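Syndapin (Drosophila melanogaster, PDB 3I2W) probably takes part in endocytosis as a homodimeric, phospholipid-binding protein of the cell membrane, of which this chain is the F-BAR domain. Local coordinates at residues Y144-E158 against H176-R190. Sequence-based numbering, arbitrary orientation.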
ATOM      1  N   TYR B 144     -25.634   7.152  63.760  1.00 53.92           N
ATOM      2  CA  TYR B 144     -27.011   7.020  64.196  1.00 54.09           C
ATOM      3  C   TYR B 144     -27.455   5.593  64.105  1.00 54.92           C
ATOM      4  O   TYR B 144     -28.471   5.209  64.634  1.00 55.69           O
ATOM      5  CB  TYR B 144     -27.924   7.894  63.355  1.00 53.70           C
ATOM      6  CG  TYR B 144     -29.359   7.417  63.286  1.00 53.01           C
ATOM      7  CD1 TYR B 144     -30.291   7.791  64.243  1.00 54.64           C
ATOM      8  CD2 TYR B 144     -29.796   6.585  62.264  1.00 55.05           C
ATOM      9  CE1 TYR B 144     -31.641   7.344  64.195  1.00 52.93           C
ATOM     10  CE2 TYR B 144     -31.161   6.133  62.196  1.00 53.96           C
ATOM     11  CZ  TYR B 144     -32.066   6.522  63.172  1.00 53.17           C
ATOM     12  OH  TYR B 144     -33.387   6.093  63.128  1.00 51.02           O
ATOM     13  N   HIS B 145     -26.697   4.787  63.403  1.00 55.96           N
ATOM     14  CA  HIS B 145     -27.092   3.425  63.237  1.00 56.45           C
ATOM     15  C   HIS B 145     -26.404   2.726  64.377  1.00 57.10           C
ATOM     16  O   HIS B 145     -26.850   1.683  64.832  1.00 57.37           O
ATOM     17  CB  HIS B 145     -26.622   2.862  61.880  1.00 56.69           C
ATOM     18  CG  HIS B 145     -27.533   3.168  60.724  1.00 56.91           C
ATOM     19  ND1 HIS B 145     -27.141   3.010  59.412  1.00 58.31           N
ATOM     20  CD2 HIS B 145     -28.812   3.615  60.678  1.00 59.38           C
ATOM     21  CE1 HIS B 145     -28.139   3.339  58.607  1.00 59.11           C
ATOM     22  NE2 HIS B 145     -29.167   3.711  59.348  1.00 59.24           N
ATOM     23  N   SER B 146     -25.301   3.287  64.853  1.00 58.06           N
ATOM     24  CA  SER B 146     -24.613   2.617  65.950  1.00 58.94           C
ATOM     25  C   SER B 146     -25.235   3.031  67.277  1.00 59.66           C
ATOM     26  O   SER B 146     -25.149   2.312  68.262  1.00 60.11           O
ATOM     27  CB  SER B 146     -23.096   2.804  65.914  1.00 58.48           C
ATOM     28  OG  SER B 146     -22.760   4.107  66.290  1.00 58.03           O
ATOM     29  N   ALA B 147     -25.899   4.175  67.290  1.00 60.43           N
ATOM     30  CA  ALA B 147     -26.719   4.517  68.434  1.00 60.80           C
ATOM     31  C   ALA B 147     -27.969   3.649  68.483  1.00 61.35           C
ATOM     32  O   ALA B 147     -28.443   3.328  69.560  1.00 61.43           O
ATOM     33  CB  ALA B 147     -27.081   5.982  68.415  1.00 60.81           C
ATOM     34  N   CYS B 148     -28.508   3.270  67.329  1.00 62.45           N
ATOM     35  CA  CYS B 148     -29.688   2.408  67.296  1.00 63.53           C
ATOM     36  C   CYS B 148     -29.333   1.030  67.804  1.00 65.26           C
ATOM     37  O   CYS B 148     -30.080   0.419  68.581  1.00 65.33           O
ATOM     38  CB  CYS B 148     -30.232   2.286  65.881  1.00 62.95           C
ATOM     39  SG  CYS B 148     -31.318   3.608  65.384  1.00 61.21           S
ATOM     40  N   LYS B 149     -28.188   0.548  67.332  1.00 67.04           N
ATOM     41  CA  LYS B 149     -27.677  -0.732  67.723  1.00 69.02           C
ATOM     42  C   LYS B 149     -27.412  -0.760  69.215  1.00 69.44           C
ATOM     43  O   LYS B 149     -27.889  -1.662  69.877  1.00 69.84           O
ATOM     44  CB  LYS B 149     -26.410  -1.073  66.942  1.00 69.72           C
ATOM     45  CG  LYS B 149     -26.214  -2.589  66.723  1.00 72.75           C
ATOM     46  CD  LYS B 149     -24.834  -2.941  66.133  1.00 76.94           C
ATOM     47  CE  LYS B 149     -23.715  -2.775  67.173  1.00 78.69           C
ATOM     48  NZ  LYS B 149     -22.531  -3.638  66.858  1.00 80.15           N
ATOM     49  N   THR B 150     -26.669   0.205  69.745  1.00 70.25           N
ATOM     50  CA  THR B 150     -26.419   0.228  71.183  1.00 71.96           C
ATOM     51  C   THR B 150     -27.756   0.045  71.918  1.00 73.40           C
ATOM     52  O   THR B 150     -28.022  -0.997  72.536  1.00 74.07           O
ATOM     53  CB  THR B 150     -25.733   1.532  71.683  1.00 71.46           C
ATOM     54  OG1 THR B 150     -24.712   1.928  70.777  1.00 71.86           O
ATOM     55  CG2 THR B 150     -25.087   1.311  73.044  1.00 72.10           C
ATOM     56  N   GLU B 151     -28.610   1.048  71.812  1.00 74.33           N
ATOM     57  CA  GLU B 151     -29.892   1.049  72.468  1.00 75.28           C
ATOM     58  C   GLU B 151     -30.675  -0.260  72.419  1.00 75.55           C
ATOM     59  O   GLU B 151     -31.473  -0.508  73.296  1.00 76.40           O
ATOM     60  CB  GLU B 151     -30.723   2.180  71.887  1.00 75.70           C
ATOM     61  CG  GLU B 151     -31.790   2.729  72.797  1.00 77.95           C
ATOM     62  CD  GLU B 151     -33.172   2.358  72.330  1.00 80.53           C
ATOM     63  OE1 GLU B 151     -33.456   1.139  72.202  1.00 80.83           O
ATOM     64  OE2 GLU B 151     -33.966   3.300  72.085  1.00 81.47           O
ATOM     65  N   ARG B 152     -30.472  -1.099  71.417  1.00 76.12           N
ATOM     66  CA  ARG B 152     -31.253  -2.339  71.324  1.00 76.61           C
ATOM     67  C   ARG B 152     -30.622  -3.460  72.154  1.00 75.74           C
ATOM     68  O   ARG B 152     -31.293  -4.398  72.560  1.00 75.46           O
ATOM     69  CB  ARG B 152     -31.438  -2.757  69.861  1.00 77.22           C
ATOM     70  CG  ARG B 152     -32.375  -1.821  69.061  1.00 81.41           C
ATOM     71  CD  ARG B 152     -32.530  -2.254  67.579  1.00 88.57           C
ATOM     72  NE  ARG B 152     -33.205  -3.558  67.419  1.00 94.03           N
ATOM     73  CZ  ARG B 152     -33.165  -4.341  66.327  1.00 96.82           C
ATOM     74  NH1 ARG B 152     -32.478  -3.994  65.237  1.00 98.15           N
ATOM     75  NH2 ARG B 152     -33.827  -5.497  66.324  1.00 97.66           N
ATOM     76  N   SER B 153     -29.325  -3.338  72.407  1.00 75.10           N
ATOM     77  CA  SER B 153     -28.571  -4.334  73.144  1.00 74.07           C
ATOM     78  C   SER B 153     -28.419  -3.870  74.581  1.00 73.74           C
ATOM     79  O   SER B 153     -27.893  -4.598  75.428  1.00 74.33           O
ATOM     80  CB  SER B 153     -27.190  -4.489  72.532  1.00 74.00           C
ATOM     81  OG  SER B 153     -26.426  -3.345  72.827  1.00 72.46           O
ATOM     82  N   ALA B 154     -28.857  -2.645  74.845  1.00 72.61           N
ATOM     83  CA  ALA B 154     -28.789  -2.085  76.169  1.00 71.43           C
ATOM     84  C   ALA B 154     -30.109  -2.373  76.831  1.00 70.99           C
ATOM     85  O   ALA B 154     -30.159  -2.647  78.032  1.00 70.92           O
ATOM     86  CB  ALA B 154     -28.524  -0.585  76.113  1.00 71.33           C
ATOM     87  N   THR B 155     -31.179  -2.312  76.043  1.00 70.48           N
ATOM     88  CA  THR B 155     -32.511  -2.626  76.537  1.00 70.15           C
ATOM     89  C   THR B 155     -32.616  -4.121  76.714  1.00 69.87           C
ATOM     90  O   THR B 155     -33.511  -4.596  77.373  1.00 70.39           O
ATOM     91  CB  THR B 155     -33.642  -2.109  75.617  1.00 70.03           C
ATOM     92  OG1 THR B 155     -33.262  -2.291  74.259  1.00 71.31           O
ATOM     93  CG2 THR B 155     -33.914  -0.628  75.835  1.00 69.81           C
ATOM     94  N   ASN B 156     -31.681  -4.852  76.126  1.00 69.94           N
ATOM     95  CA  ASN B 156     -31.527  -6.268  76.380  1.00 69.97           C
ATOM     96  C   ASN B 156     -30.941  -6.622  77.727  1.00 69.56           C
ATOM     97  O   ASN B 156     -31.441  -7.531  78.407  1.00 69.29           O
ATOM     98  CB  ASN B 156     -30.649  -6.886  75.316  1.00 70.37           C
ATOM     99  CG  ASN B 156     -31.451  -7.589  74.273  1.00 73.12           C
ATOM    100  OD1 ASN B 156     -32.651  -7.834  74.465  1.00 75.09           O
ATOM    101  ND2 ASN B 156     -30.813  -7.926  73.150  1.00 75.56           N
ATOM    102  N   GLN B 157     -29.863  -5.937  78.097  1.00 68.99           N
ATOM    103  CA  GLN B 157     -29.186  -6.264  79.328  1.00 69.15           C
ATOM    104  C   GLN B 157     -30.014  -5.874  80.518  1.00 69.04           C
ATOM    105  O   GLN B 157     -29.987  -6.560  81.522  1.00 69.26           O
ATOM    106  CB  GLN B 157     -27.839  -5.610  79.433  1.00 68.97           C
ATOM    107  CG  GLN B 157     -27.000  -5.716  78.221  1.00 71.47           C
ATOM    108  CD  GLN B 157     -25.804  -4.811  78.367  1.00 75.22           C
ATOM    109  OE1 GLN B 157     -25.186  -4.780  79.433  1.00 77.23           O
ATOM    110  NE2 GLN B 157     -25.487  -4.037  77.320  1.00 75.46           N
ATOM    111  N   GLU B 158     -30.759  -4.786  80.417  1.00 69.23           N
ATOM    112  CA  GLU B 158     -31.701  -4.466  81.457  1.00 69.79           C
ATOM    113  C   GLU B 158     -32.733  -5.587  81.662  1.00 70.07           C
ATOM    114  O   GLU B 158     -33.089  -5.870  82.795  1.00 69.86           O
ATOM    115  CB  GLU B 158     -32.394  -3.144  81.186  1.00 70.01           C
ATOM    116  CG  GLU B 158     -32.999  -2.553  82.444  1.00 71.66           C
ATOM    117  CD  GLU B 158     -33.881  -1.360  82.177  1.00 74.06           C
ATOM    118  OE1 GLU B 158     -34.846  -1.501  81.390  1.00 75.92           O
ATOM    119  OE2 GLU B 158     -33.621  -0.283  82.774  1.00 76.28           O
ATOM    120  N   HIS B 176     -30.016   0.634  84.054  1.00 38.77           N
ATOM    121  CA  HIS B 176     -31.176   1.451  83.847  1.00 37.26           C
ATOM    122  C   HIS B 176     -30.706   2.786  83.254  1.00 39.78           C
ATOM    123  O   HIS B 176     -31.410   3.315  82.314  1.00 40.00           O
ATOM    124  CB  HIS B 176     -31.898   1.669  85.154  1.00 36.15           C
ATOM    125  CG  HIS B 176     -32.978   2.710  85.099  1.00 37.59           C
ATOM    126  ND1 HIS B 176     -34.329   2.369  85.071  1.00 40.00           N
ATOM    127  CD2 HIS B 176     -32.929   4.079  85.113  1.00 36.06           C
ATOM    128  CE1 HIS B 176     -35.074   3.482  85.064  1.00 40.00           C
ATOM    129  NE2 HIS B 176     -34.247   4.534  85.081  1.00 40.00           N
ATOM    130  N   ASP B 177     -29.595   3.343  83.746  1.00 42.13           N
ATOM    131  CA  ASP B 177     -29.166   4.638  83.292  1.00 46.20           C
ATOM    132  C   ASP B 177     -28.701   4.572  81.870  1.00 48.85           C
ATOM    133  O   ASP B 177     -28.989   5.492  81.110  1.00 49.45           O
ATOM    134  CB  ASP B 177     -28.051   5.196  84.161  1.00 46.64           C
ATOM    135  CG  ASP B 177     -28.541   5.679  85.508  1.00 47.97           C
ATOM    136  OD1 ASP B 177     -29.779   5.627  85.804  1.00 49.76           O
ATOM    137  OD2 ASP B 177     -27.663   6.109  86.275  1.00 50.18           O
ATOM    138  N   ARG B 178     -27.971   3.506  81.526  1.00 51.77           N
ATOM    139  CA  ARG B 178     -27.490   3.284  80.168  1.00 54.47           C
ATOM    140  C   ARG B 178     -28.614   3.275  79.156  1.00 55.13           C
ATOM    141  O   ARG B 178     -28.503   3.915  78.145  1.00 55.53           O
ATOM    142  CB  ARG B 178     -26.770   1.978  80.070  1.00 55.40           C
ATOM    143  CG  ARG B 178     -25.309   2.086  79.824  1.00 61.20           C
ATOM    144  CD  ARG B 178     -24.788   0.685  79.488  1.00 70.95           C
ATOM    145  NE  ARG B 178     -23.491   0.411  80.111  1.00 78.81           N
ATOM    146  CZ  ARG B 178     -22.750  -0.681  79.883  1.00 82.94           C
ATOM    147  NH1 ARG B 178     -23.176  -1.620  79.038  1.00 84.47           N
ATOM    148  NH2 ARG B 178     -21.580  -0.835  80.510  1.00 84.11           N
ATOM    149  N   VAL B 179     -29.698   2.564  79.428  1.00 56.45           N
ATOM    150  CA  VAL B 179     -30.846   2.514  78.508  1.00 57.62           C
ATOM    151  C   VAL B 179     -31.369   3.904  78.191  1.00 58.66           C
ATOM    152  O   VAL B 179     -31.439   4.297  77.058  1.00 59.43           O
ATOM    153  CB  VAL B 179     -32.004   1.638  79.068  1.00 57.61           C
ATOM    154  CG1 VAL B 179     -33.286   1.864  78.303  1.00 56.19           C
ATOM    155  CG2 VAL B 179     -31.618   0.164  79.044  1.00 56.95           C
ATOM    156  N   GLN B 180     -31.735   4.648  79.212  1.00 60.38           N
ATOM    157  CA  GLN B 180     -32.252   5.992  79.052  1.00 61.64           C
ATOM    158  C   GLN B 180     -31.253   6.948  78.338  1.00 61.30           C
ATOM    159  O   GLN B 180     -31.671   7.887  77.661  1.00 61.58           O
ATOM    160  CB  GLN B 180     -32.649   6.505  80.451  1.00 62.23           C
ATOM    161  CG  GLN B 180     -33.253   7.911  80.514  1.00 67.18           C
ATOM    162  CD  GLN B 180     -34.625   8.005  79.827  1.00 73.81           C
ATOM    163  OE1 GLN B 180     -35.141   7.009  79.278  1.00 75.79           O
ATOM    164  NE2 GLN B 180     -35.223   9.208  79.855  1.00 74.77           N
ATOM    165  N   LYS B 181     -29.950   6.698  78.504  1.00 61.01           N
ATOM    166  CA  LYS B 181     -28.874   7.545  77.982  1.00 61.02           C
ATOM    167  C   LYS B 181     -28.643   7.168  76.535  1.00 60.09           C
ATOM    168  O   LYS B 181     -28.200   7.975  75.724  1.00 60.01           O
ATOM    169  CB  LYS B 181     -27.555   7.305  78.746  1.00 61.41           C
ATOM    170  CG  LYS B 181     -26.658   8.559  79.084  1.00 65.76           C
ATOM    171  CD  LYS B 181     -26.462   9.645  77.948  1.00 71.45           C
ATOM    172  CE  LYS B 181     -25.362   9.300  76.898  1.00 74.11           C
ATOM    173  NZ  LYS B 181     -23.955   9.246  77.450  1.00 75.89           N
ATOM    174  N   THR B 182     -28.905   5.917  76.217  1.00 59.24           N
ATOM    175  CA  THR B 182     -28.690   5.484  74.883  1.00 58.49           C
ATOM    176  C   THR B 182     -29.922   5.793  74.067  1.00 59.22           C
ATOM    177  O   THR B 182     -29.837   5.853  72.854  1.00 60.55           O
ATOM    178  CB  THR B 182     -28.351   4.004  74.783  1.00 58.20           C
ATOM    179  OG1 THR B 182     -29.425   3.241  75.325  1.00 56.82           O
ATOM    180  CG2 THR B 182     -27.011   3.670  75.475  1.00 56.72           C
ATOM    181  N   LYS B 183     -31.075   5.991  74.681  1.00 59.19           N
ATOM    182  CA  LYS B 183     -32.174   6.433  73.858  1.00 59.38           C
ATOM    183  C   LYS B 183     -32.260   7.946  73.731  1.00 59.61           C
ATOM    184  O   LYS B 183     -32.955   8.451  72.867  1.00 59.30           O
ATOM    185  CB  LYS B 183     -33.486   5.780  74.228  1.00 59.57           C
ATOM    186  CG  LYS B 183     -33.895   5.880  75.657  1.00 60.91           C
ATOM    187  CD  LYS B 183     -35.045   4.888  75.942  1.00 62.46           C
ATOM    188  CE  LYS B 183     -34.754   3.510  75.360  1.00 61.78           C
ATOM    189  NZ  LYS B 183     -35.729   2.492  75.830  1.00 64.20           N
ATOM    190  N   ASP B 184     -31.535   8.668  74.580  1.00 60.56           N
ATOM    191  CA  ASP B 184     -31.174  10.045  74.269  1.00 61.72           C
ATOM    192  C   ASP B 184     -30.360  10.029  72.990  1.00 61.37           C
ATOM    193  O   ASP B 184     -30.528  10.908  72.158  1.00 61.62           O
ATOM    194  CB  ASP B 184     -30.268  10.662  75.327  1.00 62.43           C
ATOM    195  CG  ASP B 184     -30.929  10.799  76.667  1.00 66.83           C
ATOM    196  OD1 ASP B 184     -32.175  10.960  76.713  1.00 71.01           O
ATOM    197  OD2 ASP B 184     -30.188  10.769  77.688  1.00 71.56           O
ATOM    198  N   GLN B 185     -29.458   9.045  72.873  1.00 60.62           N
ATOM    199  CA  GLN B 185     -28.564   8.905  71.733  1.00 60.17           C
ATOM    200  C   GLN B 185     -29.316   8.655  70.421  1.00 59.20           C
ATOM    201  O   GLN B 185     -29.147   9.403  69.485  1.00 58.50           O
ATOM    202  CB  GLN B 185     -27.493   7.831  71.991  1.00 60.80           C
ATOM    203  CG  GLN B 185     -26.294   8.320  72.756  1.00 63.13           C
ATOM    204  CD  GLN B 185     -25.907   9.720  72.346  1.00 67.30           C
ATOM    205  OE1 GLN B 185     -26.539  10.697  72.761  1.00 69.02           O
ATOM    206  NE2 GLN B 185     -24.871   9.834  71.513  1.00 68.58           N
ATOM    207  N   VAL B 186     -30.161   7.629  70.367  1.00 58.40           N
ATOM    208  CA  VAL B 186     -31.058   7.438  69.235  1.00 58.27           C
ATOM    209  C   VAL B 186     -31.761   8.724  68.756  1.00 58.24           C
ATOM    210  O   VAL B 186     -31.981   8.915  67.547  1.00 57.99           O
ATOM    211  CB  VAL B 186     -32.095   6.366  69.532  1.00 58.24           C
ATOM    212  CG1 VAL B 186     -33.261   6.402  68.507  1.00 57.95           C
ATOM    213  CG2 VAL B 186     -31.420   5.028  69.519  1.00 58.37           C
ATOM    214  N   GLN B 187     -32.101   9.596  69.695  1.00 57.91           N
ATOM    215  CA  GLN B 187     -32.808  10.787  69.343  1.00 58.21           C
ATOM    216  C   GLN B 187     -31.816  11.799  68.867  1.00 57.04           C
ATOM    217  O   GLN B 187     -31.812  12.111  67.718  1.00 56.75           O
ATOM    218  CB  GLN B 187     -33.699  11.323  70.485  1.00 59.16           C
ATOM    219  CG  GLN B 187     -34.795  12.262  69.971  1.00 63.49           C
ATOM    220  CD  GLN B 187     -35.253  11.857  68.551  1.00 71.05           C
ATOM    221  OE1 GLN B 187     -35.009  12.577  67.561  1.00 73.16           O
ATOM    222  NE2 GLN B 187     -35.868  10.666  68.444  1.00 72.69           N
ATOM    223  N   LYS B 188     -30.969  12.302  69.744  1.00 56.79           N
ATOM    224  CA  LYS B 188     -29.948  13.249  69.350  1.00 57.21           C
ATOM    225  C   LYS B 188     -29.442  12.952  67.900  1.00 56.29           C
ATOM    226  O   LYS B 188     -29.432  13.834  67.031  1.00 56.45           O
ATOM    227  CB  LYS B 188     -28.788  13.255  70.364  1.00 57.57           C
ATOM    228  CG  LYS B 188     -28.086  14.621  70.486  1.00 61.97           C
ATOM    229  CD  LYS B 188     -26.685  14.569  71.157  1.00 67.63           C
ATOM    230  CE  LYS B 188     -26.063  15.991  71.225  1.00 69.99           C
ATOM    231  NZ  LYS B 188     -24.597  16.014  71.542  1.00 71.40           N
ATOM    232  N   CYS B 189     -29.061  11.700  67.663  1.00 54.47           N
ATOM    233  CA  CYS B 189     -28.613  11.216  66.371  1.00 52.31           C
ATOM    234  C   CYS B 189     -29.588  11.267  65.223  1.00 52.15           C
ATOM    235  O   CYS B 189     -29.181  11.696  64.148  1.00 52.29           O
ATOM    236  CB  CYS B 189     -28.134   9.796  66.508  1.00 51.92           C
ATOM    237  SG  CYS B 189     -26.579   9.870  67.240  1.00 48.01           S
ATOM    238  N   ARG B 190     -30.825  10.791  65.417  1.00 51.13           N
ATOM    239  CA  ARG B 190     -31.833  10.931  64.394  1.00 50.99           C
ATOM    240  C   ARG B 190     -31.885  12.400  63.993  1.00 51.48           C
ATOM    241  O   ARG B 190     -31.960  12.742  62.817  1.00 51.52           O
ATOM    242  CB  ARG B 190     -33.199  10.434  64.853  1.00 50.95           C
ATOM    243  CG  ARG B 190     -34.206  10.302  63.696  1.00 52.57           C
ATOM    244  CD  ARG B 190     -35.523   9.591  63.992  1.00 54.55           C
ATOM    245  NE  ARG B 190     -35.339   8.162  64.252  1.00 58.68           N
ATOM    246  CZ  ARG B 190     -35.448   7.613  65.470  1.00 61.86           C
ATOM    247  NH1 ARG B 190     -35.736   8.386  66.535  1.00 62.00           N
ATOM    248  NH2 ARG B 190     -35.273   6.300  65.640  1.00 59.58           N
TER
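The phenol oxygen of Tyr144 is gripped from two subunits: Arg190 offers it both NE and NH2, each in a weak, bent hydrogen bond of 3.1 Å to OH, and Glu288 of the second subunit adds a hydrogen bond through its carboxylate. With CG anti to the backbone N (chi1 155°), the ring of Tyr144 reaches across to the neighbouring helix, where CE1 lies 3.5 Å from Arg190 CB and comes over one face of the guanidinium, the two planes 78° apart. Val186 O lies at the ring edge, and Cys148 SG sits above one ring face, offset toward the rim. A phenylalanine in place of Tyr144 would probably leave Arg190 and the carboxylate from the other subunit without the oxygen they share. From here the two helices run roughly antiparallel, the axes of the two segments coming within 8.4 Å of each other, and form the distal part of the elongated F-BAR helical bundle, next to the loop that joins helix 114-159 to helix 169-240. Alanines of 144-158 meet Cys189 and two valines along the seam: Ala147 CB faces Cys189 SG at 4.1 Å, while the CG2 branches of Val186 and Val179 reach the backbone oxygens of Ala147 and Ala154. Midway, Glu151 bends at chi2 (-109°), laying its carboxylate against the aliphatic part of Lys183; OE2 is 4.2 Å from Lys183 NZ, too far for a salt bridge, though the opposite charges probably still attract. Thr155 CG2 packs at 3.6 Å against Val179 CG1, and its hydroxyl turns back to donate to Glu151 O. Toward the loop, the extended side chain of Glu158 runs alongside His176.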